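Local atomic coordinates of sulfate transporter/antisigma-factor antagonist STAS (Planctomyces limnophilus, PDB entry 3T6O), a protein that probably acts as an anti-sigma factor antagonist, a STAS-domain protein of the kind that helps regulate transcription by binding an anti-sigma factor. Residues A[18-23]-A[63-68]; A[74-77]-A[83-86]. All blocks are in the same frame, centred on the assembly; numbering follows the deposited sequence.

Contact 1 of 2, residues A[18-23]-A[63-68]; sequences ISFPAV and SSFIEL
F20 and F65 reach toward each other from opposite directions and meet in the core of the STAS fold, where helix 63-76 lies against a mixed β-sheet. F20 follows directly on strand 15-19, and F65 sits in the first turn of the helix. Their backbones stay well apart, with the two CA atoms 12.6 Å from each other, so the rings alone bridge the gap.

The aromatic contact is made by the outer ends of both rings. F65 CE1 lies 3.9 Å from F20 CZ and 4.1 Å from F20 CE2. The ring planes are turned 79° against each other with centroids 5.8 Å apart, an oblique meeting with little overlap, in keeping with the modest 70 Å² buried. F65 gets there with CG anti to the backbone N (chi1 -178°), which carries its ring off the helix toward F20. In F20, CG is instead anti to the carbonyl carbon.

Apolar neighbours complete the cluster: L27 touches both rings, V58 and I7 pack on F20, and V32 of helix 29-41 and the ring of F61 pack on F65.

Polar contacts come from the two serines just before F65. S63 OG bonds OE1 of Q98 and S64 OG bonds OE2 of E95, both of a second subunit; in anti-anti-sigma relatives this helix start carries the regulatory phosphorylated serine. The turn itself is closed by E67 N bonding S63 O at 2.9 Å, while inside the core the nearest approach is F20 CZ to F65 CZ, 3.7 Å.

Contact 2 of 2, residues A[74-77]-A[83-86]; sequences KRIK and VFAL
I76 pushes its terminal methyl into the corner between the carbonyl of V83 and the side chain of F84, at the closing end of a β-α-β unit of the STAS fold: strand 50-54, helix 63-76 and strand 83-87, with the two strands parallel neighbours in the sheet. In I76, CG1 stands between the backbone N and the carbonyl carbon (chi1 82°), which carries CD1 across to the strand. F84 keeps CG anti to its N (chi1 -173°), which presents the CD2 edge of its ring to I76, and the two side chains cross at about a right angle. CD1 of I76 lies in the plane of the F84 ring, at its edge, 3.9 Å from CD2 and 4.0 Å from F84 CB.

V83 turns its CB away from the helix and takes part through its carbonyl oxygen. V51 also packs on I76, and I53 and the ring of W106 pack on F84. Outward from the helix, R75 and K74 form salt bridges with E95 of a fourth subunit and E104 of a third. The closest touch between 74-77 and 83-86 is purely van der Waals, I76 CD1 to V83 O at 3.6 Å.

Both contacts use helix 63-76, contact 1 at its first turn and contact 2 at its last, and both tie it to the same mixed sheet, contact 1 through the residue just after strand 15-19 and contact 2 on strand 83-87 itself. Their centres are 15 Å apart on opposite sides of the chain's centre, with nearest atoms about 6 Å apart and no direct touch. Along the chain they come in series: contact 1 closes before contact 2 opens. Contact 1 spans 40 residues, whereas contact 2 joins the helix to the next strand. The helix is thus anchored at both ends, while other residues of the segments of both contacts also meet the third subunit of the six-chain assembly.

Contact 1 of 2, residues A[18-23]-A[63-68]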
loop_
_atom_site.group_PDB
_atom_site.type_symbol
_atom_site.label_atom_id
_atom_site.label_comp_id
_atom_site.label_asym_id
_atom_site.label_seq_id
_atom_site.Cartn_x
_atom_site.Cartn_y
_atom_site.Cartn_z
ATOM N N ILE A 18 -3.525 -13.258 20.328
ATOM C CA ILE A 18 -3.172 -11.847 20.534
ATOM C C ILE A 18 -4.331 -11.114 21.225
ATOM O O ILE A 18 -5.475 -11.145 20.727
ATOM C CB ILE A 18 -2.955 -11.143 19.181
ATOM C CG1 ILE A 18 -1.975 -11.930 18.310
ATOM C CG2 ILE A 18 -2.675 -9.608 19.361
ATOM C CD1 ILE A 18 -0.607 -12.072 18.798
ATOM N N SER A 19 -4.060 -10.492 22.364
ATOM C CA SER A 19 -5.087 -9.776 23.112
ATOM C C SER A 19 -4.610 -8.359 23.421
ATOM O O SER A 19 -3.388 -8.080 23.428
ATOM C CB SER A 19 -5.360 -10.485 24.460
ATOM O OG SER A 19 -5.410 -11.906 24.349
ATOM N N PHE A 20 -5.570 -7.511 23.766
ATOM C CA PHE A 20 -5.330 -6.096 23.988
ATOM C C PHE A 20 -5.633 -5.629 25.407
ATOM O O PHE A 20 -6.721 -5.822 25.883
ATOM C CB PHE A 20 -6.187 -5.307 22.999
ATOM C CG PHE A 20 -5.844 -5.623 21.589
ATOM C CD1 PHE A 20 -6.297 -6.782 21.011
ATOM C CD2 PHE A 20 -4.995 -4.808 20.883
ATOM C CE1 PHE A 20 -5.916 -7.123 19.751
ATOM C CE2 PHE A 20 -4.608 -5.142 19.609
ATOM C CZ PHE A 20 -5.067 -6.292 19.035
ATOM N N PRO A 21 -4.690 -4.961 26.057
ATOM C CA PRO A 21 -4.961 -4.270 27.335
ATOM C C PRO A 21 -5.959 -3.153 27.210
ATOM O O PRO A 21 -6.047 -2.544 26.159
ATOM C CB PRO A 21 -3.609 -3.658 27.722
ATOM C CG PRO A 21 -2.596 -4.459 26.997
ATOM C CD PRO A 21 -3.253 -5.154 25.815
ATOM N N ALA A 22 -6.689 -2.888 28.290
ATOM C CA ALA A 22 -7.674 -1.785 28.378
ATOM C C ALA A 22 -7.220 -0.436 27.808
ATOM O O ALA A 22 -8.027 0.284 27.217
ATOM C CB ALA A 22 -8.164 -1.610 29.859
ATOM N N VAL A 23 -5.945 -0.088 27.934
ATOM C CA VAL A 23 -5.461 1.168 27.355
ATOM C C VAL A 23 -5.612 1.261 25.810
ATOM O O VAL A 23 -5.512 2.363 25.241
ATOM C CB VAL A 23 -3.968 1.439 27.742
ATOM C CG1 VAL A 23 -3.010 0.608 26.852
ATOM C CG2 VAL A 23 -3.649 2.946 27.661
ATOM N N SER A 63 -8.294 1.723 9.113
ATOM C CA SER A 63 -7.409 1.208 8.094
ATOM C C SER A 63 -6.046 0.814 8.627
ATOM O O SER A 63 -5.493 -0.177 8.162
ATOM C CB SER A 63 -7.237 2.198 6.948
ATOM O OG SER A 63 -6.835 3.454 7.471
ATOM N N SER A 64 -5.504 1.576 9.571
ATOM C CA SER A 64 -4.130 1.311 10.036
ATOM C C SER A 64 -4.054 -0.059 10.692
ATOM O O SER A 64 -3.134 -0.817 10.450
ATOM C CB SER A 64 -3.694 2.295 11.117
ATOM O OG SER A 64 -3.718 3.578 10.635
ATOM N N PHE A 65 -5.043 -0.368 11.519
ATOM C CA PHE A 65 -5.054 -1.636 12.201
ATOM C C PHE A 65 -5.390 -2.776 11.262
ATOM O O PHE A 65 -4.783 -3.838 11.350
ATOM C CB PHE A 65 -6.011 -1.599 13.360
ATOM C CG PHE A 65 -6.044 -2.883 14.162
ATOM C CD1 PHE A 65 -4.916 -3.336 14.833
ATOM C CD2 PHE A 65 -7.188 -3.641 14.221
ATOM C CE1 PHE A 65 -4.980 -4.525 15.598
ATOM C CE2 PHE A 65 -7.261 -4.813 14.968
ATOM C CZ PHE A 65 -6.140 -5.247 15.669
ATOM N N ILE A 66 -6.317 -2.577 10.338
ATOM C CA ILE A 66 -6.634 -3.631 9.392
ATOM C C ILE A 66 -5.405 -3.948 8.554
ATOM O O ILE A 66 -5.146 -5.107 8.259
ATOM C CB ILE A 66 -7.829 -3.285 8.479
ATOM C CG1 ILE A 66 -9.118 -3.222 9.313
ATOM C CG2 ILE A 66 -8.011 -4.365 7.402
ATOM C CD1 ILE A 66 -10.365 -2.947 8.449
ATOM N N GLU A 67 -4.675 -2.909 8.166
ATOM C CA GLU A 67 -3.430 -3.059 7.441
ATOM C C GLU A 67 -2.404 -3.905 8.224
ATOM O O GLU A 67 -1.782 -4.802 7.656
ATOM C CB GLU A 67 -2.802 -1.702 7.139
ATOM C CG GLU A 67 -3.402 -1.007 5.982
ATOM C CD GLU A 67 -2.848 0.428 5.794
ATOM O OE1 GLU A 67 -1.843 0.808 6.496
ATOM O OE2 GLU A 67 -3.440 1.132 4.946
ATOM N N LEU A 68 -2.248 -3.625 9.509
ATOM C CA LEU A 68 -1.348 -4.485 10.325
ATOM C C LEU A 68 -1.783 -5.936 10.313
ATOM O O LEU A 68 -0.971 -6.829 10.138
ATOM C CB LEU A 68 -1.282 -4.024 11.772
ATOM C CG LEU A 68 -0.280 -4.775 12.693
ATOM C CD1 LEU A 68 1.164 -4.761 12.151
ATOM C CD2 LEU A 68 -0.344 -4.144 14.065
#

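Contact 2 of 2, residues A[74-77]-A[83-86]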
loop_
_atom_site.group_PDB
_atom_site.type_symbol
_atom_site.label_atom_id
_atom_site.label_comp_id
_atom_site.label_asym_id
_atom_site.label_seq_id
_atom_site.Cartn_x
_atom_site.Cartn_y
_atom_site.Cartn_z
ATOM N N LYS A 74 -0.490 -12.301 5.971
ATOM C CA LYS A 74 0.372 -12.665 4.831
ATOM C C LYS A 74 1.569 -13.530 5.262
ATOM O O LYS A 74 2.092 -14.346 4.481
ATOM C CB LYS A 74 0.893 -11.401 4.103
ATOM C CG LYS A 74 -0.165 -10.663 3.308
ATOM C CD LYS A 74 0.400 -9.481 2.532
ATOM C CE LYS A 74 -0.747 -8.665 1.932
ATOM N NZ LYS A 74 -0.390 -7.410 1.202
ATOM N N ARG A 75 2.014 -13.327 6.488
ATOM C CA ARG A 75 3.102 -14.117 7.021
ATOM C C ARG A 75 2.680 -15.549 7.292
ATOM O O ARG A 75 3.495 -16.456 7.167
ATOM C CB ARG A 75 3.696 -13.480 8.295
ATOM C CG ARG A 75 4.713 -12.400 7.954
ATOM C CD ARG A 75 4.831 -11.392 9.042
ATOM N NE ARG A 75 5.890 -10.423 8.794
ATOM C CZ ARG A 75 5.765 -9.370 7.990
ATOM N NH1 ARG A 75 4.631 -9.141 7.353
ATOM N NH2 ARG A 75 6.760 -8.534 7.857
ATOM N N ILE A 76 1.436 -15.772 7.668
ATOM C CA ILE A 76 1.038 -17.143 7.952
ATOM C C ILE A 76 0.202 -17.830 6.852
ATOM O O ILE A 76 0.091 -19.047 6.859
ATOM C CB ILE A 76 0.368 -17.241 9.309
ATOM C CG1 ILE A 76 -1.067 -16.867 9.245
ATOM C CG2 ILE A 76 1.091 -16.370 10.447
ATOM C CD1 ILE A 76 -1.699 -17.171 10.537
ATOM N N LYS A 77 -0.321 -17.070 5.890
ATOM C CA LYS A 77 -1.307 -17.610 4.946
ATOM C C LYS A 77 -0.798 -18.696 4.007
ATOM O O LYS A 77 -1.615 -19.453 3.491
ATOM C CB LYS A 77 -1.950 -16.509 4.104
ATOM C CG LYS A 77 -1.101 -16.000 2.965
ATOM C CD LYS A 77 -1.825 -14.930 2.153
ATOM C CE LYS A 77 -1.278 -14.844 0.721
ATOM N NZ LYS A 77 -2.123 -15.699 -0.200
ATOM N N VAL A 83 -4.359 -20.761 9.958
ATOM C CA VAL A 83 -5.648 -20.139 10.219
ATOM C C VAL A 83 -5.379 -18.831 10.880
ATOM O O VAL A 83 -4.607 -18.763 11.831
ATOM C CB VAL A 83 -6.570 -20.966 11.189
ATOM C CG1 VAL A 83 -7.852 -20.180 11.518
ATOM C CG2 VAL A 83 -6.868 -22.364 10.656
ATOM N N PHE A 84 -6.028 -17.789 10.389
ATOM C CA PHE A 84 -5.921 -16.461 10.964
ATOM C C PHE A 84 -7.361 -16.061 11.262
ATOM O O PHE A 84 -8.151 -15.867 10.318
ATOM C CB PHE A 84 -5.287 -15.492 9.947
ATOM C CG PHE A 84 -4.971 -14.125 10.518
ATOM C CD1 PHE A 84 -5.911 -13.143 10.525
ATOM C CD2 PHE A 84 -3.700 -13.824 10.976
ATOM C CE1 PHE A 84 -5.645 -11.880 11.047
ATOM C CE2 PHE A 84 -3.409 -12.588 11.502
ATOM C CZ PHE A 84 -4.394 -11.601 11.534
ATOM N N ALA A 85 -7.712 -16.001 12.543
ATOM C CA ALA A 85 -9.105 -15.868 13.011
ATOM C C ALA A 85 -9.261 -14.649 13.933
ATOM O O ALA A 85 -8.306 -14.134 14.541
ATOM C CB ALA A 85 -9.562 -17.187 13.751
ATOM N N LEU A 86 -10.481 -14.159 14.022
ATOM C CA LEU A 86 -10.811 -13.116 14.990
ATOM C C LEU A 86 -11.851 -13.642 15.980
ATOM O O LEU A 86 -12.565 -14.625 15.686
ATOM C CB LEU A 86 -11.388 -11.927 14.267
ATOM C CG LEU A 86 -10.680 -11.348 13.037
ATOM C CD1 LEU A 86 -11.476 -10.108 12.533
ATOM C CD2 LEU A 86 -9.270 -10.968 13.334
#